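Local atomic coordinates of Di-haem cytochrome c peroxidase family protein (Burkholderia thailandensis E264, PDB entry 6NX0), a protein that probably acts as a diheme cytochrome c-type peroxidase, using two covalently bound c hemes to transfer electrons and reduce hydrogen peroxide. Residues G67-R72 with P90-F95; P60-L65 with P82-K87; Q148-G153 with E211-S216. All blocks are in the same frame, centred on the assembly; numbering follows the deposited sequence.

Interaction 1. Residues G67-R72 with P90-F95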
loop_
_atom_site.group_PDB
_atom_site.type_symbol
_atom_site.label_atom_id
_atom_site.label_comp_id
_atom_site.label_asym_id
_atom_site.label_seq_id
_atom_site.Cartn_x
_atom_site.Cartn_y
_atom_site.Cartn_z
ATOM N N GLY A 67 16.457 8.126 10.372
ATOM C CA GLY A 67 17.889 8.259 10.241
ATOM C C GLY A 67 18.376 8.930 8.983
ATOM O O GLY A 67 19.593 9.022 8.797
ATOM N N ALA A 68 17.488 9.414 8.104
ATOM C CA ALA A 68 17.956 10.042 6.885
ATOM C C ALA A 68 18.505 11.438 7.171
ATOM O O ALA A 68 18.208 12.037 8.212
ATOM C CB ALA A 68 16.825 10.133 5.860
ATOM N N PRO A 69 19.296 11.987 6.261
ATOM C CA PRO A 69 19.798 13.335 6.464
ATOM C C PRO A 69 18.650 14.322 6.423
ATOM O O PRO A 69 17.709 14.158 5.628
ATOM C CB PRO A 69 20.762 13.547 5.285
ATOM C CG PRO A 69 21.029 12.198 4.742
ATOM C CD PRO A 69 19.802 11.401 5.006
ATOM N N PRO A 70 18.669 15.343 7.270
ATOM C CA PRO A 70 17.622 16.365 7.185
ATOM C C PRO A 70 17.605 16.968 5.793
ATOM O O PRO A 70 18.647 17.181 5.173
ATOM C CB PRO A 70 18.030 17.383 8.255
ATOM C CG PRO A 70 18.852 16.597 9.231
ATOM C CD PRO A 70 19.592 15.588 8.397
ATOM N N GLU A 71 16.405 17.183 5.272
ATOM C CA GLU A 71 16.235 17.803 3.972
ATOM C C GLU A 71 15.813 19.253 4.154
ATOM O O GLU A 71 15.012 19.569 5.039
ATOM C CB GLU A 71 15.195 17.065 3.125
ATOM C CG GLU A 71 15.769 15.923 2.285
ATOM C CD GLU A 71 14.890 15.575 1.093
ATOM O OE1 GLU A 71 14.486 14.395 0.960
ATOM O OE2 GLU A 71 14.602 16.487 0.289
ATOM N N ARG A 72 16.356 20.120 3.306
ATOM C CA ARG A 72 16.004 21.531 3.339
ATOM C C ARG A 72 14.534 21.722 2.979
ATOM O O ARG A 72 14.057 21.212 1.965
ATOM C CB ARG A 72 16.890 22.315 2.369
ATOM N N PRO A 90 15.630 6.589 -0.756
ATOM C CA PRO A 90 15.490 5.502 0.225
ATOM C C PRO A 90 16.811 4.915 0.690
ATOM O O PRO A 90 16.860 4.335 1.785
ATOM C CB PRO A 90 14.653 4.463 -0.535
ATOM C CG PRO A 90 14.998 4.708 -1.973
ATOM C CD PRO A 90 15.076 6.206 -2.068
ATOM N N THR A 91 17.875 5.015 -0.106
ATOM C CA THR A 91 19.168 4.496 0.315
ATOM C C THR A 91 19.799 5.339 1.419
ATOM O O THR A 91 20.790 4.906 2.017
ATOM C CB THR A 91 20.137 4.415 -0.877
ATOM O OG1 THR A 91 20.571 5.728 -1.255
ATOM C CG2 THR A 91 19.486 3.731 -2.066
ATOM N N ALA A 92 19.252 6.523 1.704
ATOM C CA ALA A 92 19.810 7.411 2.711
ATOM C C ALA A 92 19.217 7.186 4.097
ATOM O O ALA A 92 19.769 7.691 5.086
ATOM C CB ALA A 92 19.595 8.867 2.302
ATOM N N ALA A 93 18.132 6.438 4.201
ATOM C CA ALA A 93 17.575 6.106 5.501
ATOM C C ALA A 93 18.542 5.212 6.277
ATOM O O ALA A 93 19.305 4.430 5.702
ATOM C CB ALA A 93 16.228 5.402 5.351
ATOM N N VAL A 94 18.497 5.331 7.600
ATOM C CA VAL A 94 19.292 4.494 8.496
ATOM C C VAL A 94 18.365 3.956 9.579
ATOM O O VAL A 94 17.841 4.725 10.397
ATOM C CB VAL A 94 20.468 5.266 9.125
ATOM C CG1 VAL A 94 21.280 4.352 10.033
ATOM C CG2 VAL A 94 21.371 5.888 8.075
ATOM N N PHE A 95 18.179 2.643 9.600
ATOM C CA PHE A 95 17.288 1.976 10.547
ATOM C C PHE A 95 18.134 1.351 11.657
ATOM O O PHE A 95 18.678 0.258 11.499
ATOM C CB PHE A 95 16.442 0.932 9.823
ATOM C CG PHE A 95 15.657 1.494 8.665
ATOM C CD1 PHE A 95 14.512 2.250 8.895
ATOM C CD2 PHE A 95 16.069 1.292 7.362
ATOM C CE1 PHE A 95 13.789 2.776 7.833
ATOM C CE2 PHE A 95 15.345 1.820 6.302
ATOM C CZ PHE A 95 14.209 2.553 6.543
#

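Interaction 2. Residues P60-L65 with P82-K87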
loop_
_atom_site.group_PDB
_atom_site.type_symbol
_atom_site.label_atom_id
_atom_site.label_comp_id
_atom_site.label_asym_id
_atom_site.label_seq_id
_atom_site.Cartn_x
_atom_site.Cartn_y
_atom_site.Cartn_z
ATOM N N PRO A 60 16.075 25.785 7.587
ATOM C CA PRO A 60 15.043 24.857 8.068
ATOM C C PRO A 60 15.103 23.496 7.393
ATOM O O PRO A 60 15.227 23.451 6.175
ATOM C CB PRO A 60 13.737 25.566 7.706
ATOM C CG PRO A 60 14.069 26.387 6.522
ATOM C CD PRO A 60 15.509 26.806 6.684
ATOM N N THR A 61 14.997 22.427 8.180
ATOM C CA THR A 61 15.113 21.079 7.652
ATOM C C THR A 61 14.049 20.175 8.258
ATOM O O THR A 61 13.476 20.460 9.313
ATOM C CB THR A 61 16.490 20.475 7.940
ATOM O OG1 THR A 61 16.690 20.401 9.361
ATOM C CG2 THR A 61 17.577 21.309 7.298
ATOM N N THR A 62 13.824 19.048 7.586
ATOM C CA THR A 62 12.904 18.038 8.069
ATOM C C THR A 62 13.482 16.672 7.721
ATOM O O THR A 62 14.213 16.529 6.734
ATOM C CB THR A 62 11.500 18.261 7.458
ATOM O OG1 THR A 62 10.521 17.553 8.225
ATOM C CG2 THR A 62 11.448 17.841 6.011
ATOM N N VAL A 63 13.174 15.680 8.552
ATOM C CA VAL A 63 13.618 14.303 8.330
ATOM C C VAL A 63 12.411 13.488 7.877
ATOM O O VAL A 63 11.452 13.317 8.640
ATOM C CB VAL A 63 14.244 13.694 9.588
ATOM C CG1 VAL A 63 14.669 12.269 9.327
ATOM C CG2 VAL A 63 15.453 14.534 10.044
ATOM N N LEU A 64 12.480 12.973 6.650
ATOM C CA LEU A 64 11.334 12.298 6.036
ATOM C C LEU A 64 11.357 10.777 6.171
ATOM O O LEU A 64 10.298 10.152 6.053
ATOM C CB LEU A 64 11.246 12.662 4.557
ATOM C CG LEU A 64 10.980 14.145 4.277
ATOM C CD1 LEU A 64 11.032 14.415 2.791
ATOM C CD2 LEU A 64 9.644 14.583 4.882
ATOM N N LEU A 65 12.525 10.172 6.382
ATOM C CA LEU A 65 12.701 8.752 6.672
ATOM C C LEU A 65 13.615 8.577 7.875
ATOM O O LEU A 65 14.511 9.400 8.090
ATOM C CB LEU A 65 13.316 8.005 5.485
ATOM C CG LEU A 65 12.383 7.701 4.311
ATOM C CD1 LEU A 65 13.153 7.135 3.127
ATOM C CD2 LEU A 65 11.289 6.757 4.751
ATOM N N PRO A 82 5.686 19.737 4.608
ATOM C CA PRO A 82 6.870 20.404 4.062
ATOM C C PRO A 82 7.030 20.163 2.571
ATOM O O PRO A 82 6.806 19.058 2.062
ATOM C CB PRO A 82 8.025 19.776 4.858
ATOM C CG PRO A 82 7.541 18.443 5.262
ATOM C CD PRO A 82 6.040 18.576 5.446
ATOM N N GLN A 83 7.407 21.216 1.859
ATOM C CA GLN A 83 7.926 21.085 0.514
ATOM C C GLN A 83 9.445 21.053 0.616
ATOM O O GLN A 83 10.037 21.867 1.333
ATOM C CB GLN A 83 7.479 22.230 -0.394
ATOM C CG GLN A 83 8.006 22.090 -1.811
ATOM C CD GLN A 83 7.575 23.212 -2.722
ATOM O OE1 GLN A 83 6.683 23.997 -2.379
ATOM N NE2 GLN A 83 8.201 23.298 -3.892
ATOM N N VAL A 84 10.067 20.094 -0.059
ATOM C CA VAL A 84 11.505 19.908 0.064
ATOM C C VAL A 84 12.170 20.147 -1.280
ATOM O O VAL A 84 11.551 20.074 -2.349
ATOM C CB VAL A 84 11.876 18.513 0.603
ATOM C CG1 VAL A 84 11.431 18.375 2.043
ATOM C CG2 VAL A 84 11.260 17.431 -0.273
ATOM N N ALA A 85 13.482 20.401 -1.209
ATOM C CA ALA A 85 14.259 20.789 -2.378
ATOM C C ALA A 85 14.757 19.614 -3.214
ATOM O O ALA A 85 15.082 19.810 -4.388
ATOM C CB ALA A 85 15.456 21.628 -1.929
ATOM N N SER A 86 14.833 18.407 -2.654
ATOM C CA SER A 86 15.377 17.267 -3.381
ATOM C C SER A 86 14.516 16.033 -3.145
ATOM O O SER A 86 13.779 15.945 -2.159
ATOM C CB SER A 86 16.820 16.987 -2.959
ATOM O OG SER A 86 16.894 16.868 -1.555
ATOM N N LYS A 87 14.627 15.080 -4.077
ATOM C CA LYS A 87 13.896 13.822 -3.989
ATOM C C LYS A 87 14.361 13.033 -2.780
ATOM O O LYS A 87 15.562 12.940 -2.509
ATOM C CB LYS A 87 14.118 12.964 -5.240
ATOM C CG LYS A 87 13.186 13.212 -6.399
ATOM C CD LYS A 87 13.154 12.005 -7.347
#

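Interaction 3. Residues Q148-G153 with E211-S216. With HEC (heme c), chain B; NO3 (nitrate ion), chain H.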
loop_
_atom_site.group_PDB
_atom_site.type_symbol
_atom_site.label_atom_id
_atom_site.label_comp_id
_atom_site.label_asym_id
_atom_site.label_seq_id
_atom_site.Cartn_x
_atom_site.Cartn_y
_atom_site.Cartn_z
ATOM N N GLN A 148 -12.171 -8.911 5.818
ATOM C CA GLN A 148 -13.231 -8.891 6.823
ATOM C C GLN A 148 -12.690 -8.406 8.163
ATOM O O GLN A 148 -11.580 -8.759 8.576
ATOM C CB GLN A 148 -13.835 -10.286 6.985
ATOM C CG GLN A 148 -15.039 -10.351 7.923
ATOM C CD GLN A 148 -15.560 -11.759 8.110
ATOM O OE1 GLN A 148 -15.296 -12.655 7.302
ATOM N NE2 GLN A 148 -16.301 -11.964 9.187
ATOM N N GLY A 149 -13.494 -7.597 8.847
ATOM C CA GLY A 149 -13.152 -7.133 10.180
ATOM C C GLY A 149 -13.531 -8.127 11.257
ATOM O O GLY A 149 -13.714 -9.321 11.015
ATOM N N SER A 150 -13.624 -7.612 12.477
ATOM C CA SER A 150 -13.753 -8.447 13.662
ATOM C C SER A 150 -15.121 -9.096 13.813
ATOM O O SER A 150 -15.269 -9.949 14.700
ATOM C CB SER A 150 -13.484 -7.614 14.916
ATOM O OG SER A 150 -14.532 -6.694 15.097
ATOM N N ARG A 151 -16.119 -8.683 13.033
ATOM C CA ARG A 151 -17.482 -9.188 13.105
ATOM C C ARG A 151 -17.950 -9.678 11.742
ATOM O O ARG A 151 -17.536 -9.154 10.705
ATOM C CB ARG A 151 -18.440 -8.099 13.604
ATOM C CG ARG A 151 -18.198 -7.676 15.042
ATOM C CD ARG A 151 -19.091 -6.510 15.425
ATOM N NE ARG A 151 -18.676 -5.276 14.774
ATOM C CZ ARG A 151 -19.284 -4.108 14.901
ATOM N NH1 ARG A 151 -20.374 -4.008 15.656
ATOM N NH2 ARG A 151 -18.819 -3.040 14.282
ATOM N N PRO A 152 -18.849 -10.656 11.712
ATOM C CA PRO A 152 -19.487 -11.004 10.440
ATOM C C PRO A 152 -20.132 -9.773 9.824
ATOM O O PRO A 152 -20.701 -8.928 10.518
ATOM C CB PRO A 152 -20.530 -12.056 10.837
ATOM C CG PRO A 152 -20.100 -12.547 12.179
ATOM C CD PRO A 152 -19.427 -11.397 12.840
ATOM N N GLY A 153 -20.034 -9.668 8.504
ATOM C CA GLY A 153 -20.701 -8.592 7.817
ATOM C C GLY A 153 -20.005 -7.253 7.871
ATOM O O GLY A 153 -20.542 -6.272 7.348
ATOM N N GLU A 211 -13.065 -2.740 11.245
ATOM C CA GLU A 211 -11.831 -3.502 11.382
ATOM C C GLU A 211 -11.734 -4.081 12.794
ATOM O O GLU A 211 -12.507 -4.978 13.119
ATOM C CB GLU A 211 -10.624 -2.636 10.993
ATOM C CG GLU A 211 -10.785 -2.181 9.505
ATOM C CD GLU A 211 -9.528 -1.587 8.881
ATOM O OE1 GLU A 211 -8.680 -1.067 9.604
ATOM O OE2 GLU A 211 -9.377 -1.624 7.642
ATOM N N MET A 212 -10.832 -3.600 13.661
ATOM C CA MET A 212 -10.688 -4.242 14.964
ATOM C C MET A 212 -11.742 -3.803 15.974
ATOM O O MET A 212 -11.952 -4.517 16.951
ATOM C CB MET A 212 -9.291 -3.988 15.517
ATOM C CG MET A 212 -8.198 -4.406 14.529
ATOM S SD MET A 212 -6.502 -4.127 15.025
ATOM C CE MET A 212 -6.219 -5.522 16.125
ATOM N N ASN A 213 -12.392 -2.651 15.770
ATOM C CA ASN A 213 -13.624 -2.287 16.489
ATOM C C ASN A 213 -13.445 -2.117 18.000
ATOM O O ASN A 213 -14.367 -2.364 18.787
ATOM C CB ASN A 213 -14.703 -3.328 16.211
ATOM C CG ASN A 213 -16.045 -2.936 16.743
ATOM O OD1 ASN A 213 -16.461 -1.787 16.659
ATOM N ND2 ASN A 213 -16.747 -3.922 17.292
ATOM N N ASN A 214 -12.298 -1.642 18.452
ATOM C CA ASN A 214 -12.256 -1.159 19.830
ATOM C C ASN A 214 -13.072 0.122 19.940
ATOM O O ASN A 214 -13.091 0.956 19.031
ATOM C CB ASN A 214 -10.819 -0.941 20.286
ATOM C CG ASN A 214 -10.023 -2.228 20.304
ATOM O OD1 ASN A 214 -10.266 -3.107 21.126
ATOM N ND2 ASN A 214 -9.116 -2.371 19.368
ATOM N N ALA A 215 -13.770 0.284 21.068
ATOM C CA ALA A 215 -14.764 1.343 21.163
ATOM C C ALA A 215 -14.127 2.725 21.251
ATOM O O ALA A 215 -14.679 3.709 20.742
ATOM C CB ALA A 215 -15.655 1.084 22.384
ATOM N N SER A 216 -12.971 2.819 21.892
ATOM C CA SER A 216 -12.304 4.073 22.161
ATOM C C SER A 216 -10.929 3.749 22.704
ATOM O O SER A 216 -10.674 2.626 23.146
ATOM C CB SER A 216 -13.058 4.904 23.196
ATOM O OG SER A 216 -12.965 4.260 24.459
HETATM FE FE HEC B . -3.551 -2.774 8.477
HETATM C CHA HEC B . -2.985 -0.530 5.898
HETATM C CHB HEC B . -0.635 -1.817 9.930
HETATM C CHC HEC B . -4.531 -4.213 11.442
HETATM C CHD HEC B . -6.592 -3.633 7.105
HETATM N NA HEC B . -2.058 -1.501 7.953
HETATM C C1A HEC B . -2.027 -0.644 6.871
HETATM C C2A HEC B . -0.783 0.075 6.894
HETATM C C3A HEC B . -0.089 -0.367 7.952
HETATM C C4A HEC B . -0.913 -1.290 8.691
HETATM C CMA HEC B . 1.250 0.162 8.454
HETATM C CAA HEC B . -0.362 1.149 5.874
HETATM C CBA HEC B . 0.499 0.533 4.786
HETATM C CGA HEC B . 0.819 1.487 3.665
HETATM O O1A HEC B . 1.674 1.083 2.823
HETATM O O2A HEC B . 0.137 2.550 3.540
HETATM N NB HEC B . -2.770 -2.966 10.340
HETATM C C1B HEC B . -1.537 -2.465 10.735
HETATM C C2B HEC B . -1.348 -2.798 12.121
HETATM C C3B HEC B . -2.466 -3.371 12.580
HETATM C C4B HEC B . -3.358 -3.519 11.456
HETATM C CMB HEC B . -0.084 -2.454 12.916
HETATM C CAB HEC B . -2.760 -3.933 13.986
HETATM C CBB HEC B . -2.833 -2.767 15.003
HETATM N NC HEC B . -5.216 -3.748 9.129
HETATM C C1C HEC B . -5.387 -4.308 10.389
HETATM C C2C HEC B . -6.548 -5.165 10.313
HETATM C C3C HEC B . -7.120 -5.051 9.111
HETATM C C4C HEC B . -6.304 -4.125 8.352
HETATM C CMC HEC B . -6.964 -6.142 11.425
HETATM C CAC HEC B . -8.147 -6.006 8.477
HETATM C CBC HEC B . -9.522 -5.887 9.148
HETATM N ND HEC B . -4.554 -2.229 6.799
HETATM C C1D HEC B . -5.808 -2.743 6.415
HETATM C C2D HEC B . -6.230 -2.050 5.225
HETATM C C3D HEC B . -5.169 -1.062 4.897
HETATM C C4D HEC B . -4.154 -1.226 5.902
HETATM C CMD HEC B . -7.569 -2.215 4.532
HETATM C CAD HEC B . -5.171 -0.045 3.741
HETATM C CBD HEC B . -6.168 1.028 4.112
HETATM C CGD HEC B . -6.023 2.295 3.287
HETATM O O1D HEC B . -5.147 2.331 2.396
HETATM O O2D HEC B . -6.870 3.205 3.516
HETATM N N NO3 H . -12.463 -2.149 23.750
HETATM O O1 NO3 H . -11.427 -1.561 23.392
HETATM O O2 NO3 H . -13.616 -1.812 23.270
HETATM O O3 NO3 H . -12.329 -3.049 24.630
HETATM O O HOH W 1 -4.599 -0.980 9.168
#

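Interaction 1. Residues G67-R72 with P90-F95
The two segments pass each other in antiparallel sense at close range, with CA of G67 lying 4.4 Å from CA of V94 and CA of A68 lying 4.2 Å from CA of A93. What links them directly is a pair of CA-H...O contacts. CA of G67 sits 3.5 Å from the carbonyl O of V94, with 144° at the hydrogen, and CA of A68 approaches the carbonyl O of A92 to 3.5 Å, here straighter at 156°. G67 has a positive phi, and with only hydrogens on its CA it lets the V94 carbonyl come in on the side where a CB would stand.

The A92 carbonyl O takes the A68 CA-H and also touches CD of P69, 3.7 Å away. The same CD carbon packs on CB of A92, again at 3.7 Å, so the CD corner of the ring meets both the methyl and the carbonyl O of one alanine. CB of A68 lies alongside the A92-A93 backbone, close to the A92 carbonyl O and 4.1 Å from CA of A93, whose own methyl points away and packs on L65. At the other end V94 turns CG1 anti to its N (chi1 -179°), which leaves CG2 beside that N and 3.7 Å from the carbonyl O of G67.

Backbone bonding of V94 with P66 and an edge-to-face packing of F95 on Y168 hold the second segment nearby. This is backbone-led surface packing, remote from the hemes: the loop leading into strand 71-77 of a small antiparallel sheet is laid against the loop that runs from strand 81-84 of the same sheet to helix 99-109.

Interaction 2. Residues P60-L65 with P82-K87
The ring of P82 meets T62 through its CB and CG corner: CG2 of T62 lies 4.0 Å from CG and 4.1 Å from CB of P82, the two side chains crossing at about a right angle. They belong to the outer strands, 61-62 and 81-84, of a three-stranded antiparallel sheet with strand 71-77 between them, a simple meander. Across that middle strand the outer ones meet through side chains on one face of the sheet.

T62 carries OG1 anti to its backbone N (chi1 -162°), where R171 NH1 bonds it, and this rotation leaves CG2 for the hydrocarbon side. The same methyl also touches V84, again nearly at right angles. L64, just past the strand, extends the cluster: its CD2 lies more loosely, 4.4 Å from CG of P82. H173 of strand 173-175 packs against both L64 and V84, so this small apolar layer joins the sheet to the body of the protein. V84 thus serves two partners with one branch: its CG1 is 4.0 Å from T62 CG2 and, tip to tip, 4.0 Å from L64 CD1.

Interaction 3. Residues Q148-G153 with E211-S216
This contact forms part of the wall of the first heme c pocket, where two irregular loops of the diheme peroxidase domain meet beside the porphyrin. They are tied by a single backbone bond, S150 N to the carbonyl O of E211 at 2.9 Å, with the donor tilted 26° from the carbonyl plane. G149, with no side chain, passes close by, its CA 3.7 Å from the same oxygen.

CB of E211 leaves the backbone away from the other loop, and the extended chain carries the carboxylate over the CHD edge of the heme, on the face of the iron-bound water. OE2 lies 3.5 Å from the methine carbon CHD of the heme and is held there by S156 OG, while CB and CG pack on CBC, the methyl beside the thioether carbon CAC. M212 follows it into the pocket, its CG 3.8 Å from the heme methyl CMC. Iron and water are 2.2 Å apart, FE to O.

On the side turned from the heme, the carbonyl of E116 receives both S150 OG and N213 ND2, bracing the two loops together; S150 OG also rests 3.5 Å from N213 CB. R151 bends at chi3 to bring its guanidinium, bonded through NH2 to P209 O, flat against the N213 amide. Their planes are 11° apart, and N213 ND2 lies over the guanidinium centre, 3.4 Å from R151 NE.

Interactions 1 and 2 are neighbours, their centres 10 Å apart, and both involve the three-stranded sheet near the start of the modelled chain. Their segments alternate in sequence: 60-65, 67-72, 82-87, 90-95. E71, on the middle strand, joins them, its N bonding T62 O and its OE2 bonding S86 OG. Interaction 1 is at the surface and packs the link between the first two strands against the loop that follows the third; interaction 2 is buried and packs the outer strands together. Interaction 3 comes later, about 36 Å from the first and 37 Å from the second between centres. The first two thus belong to one small sheet and its connections, while interaction 3 lines a heme pocket.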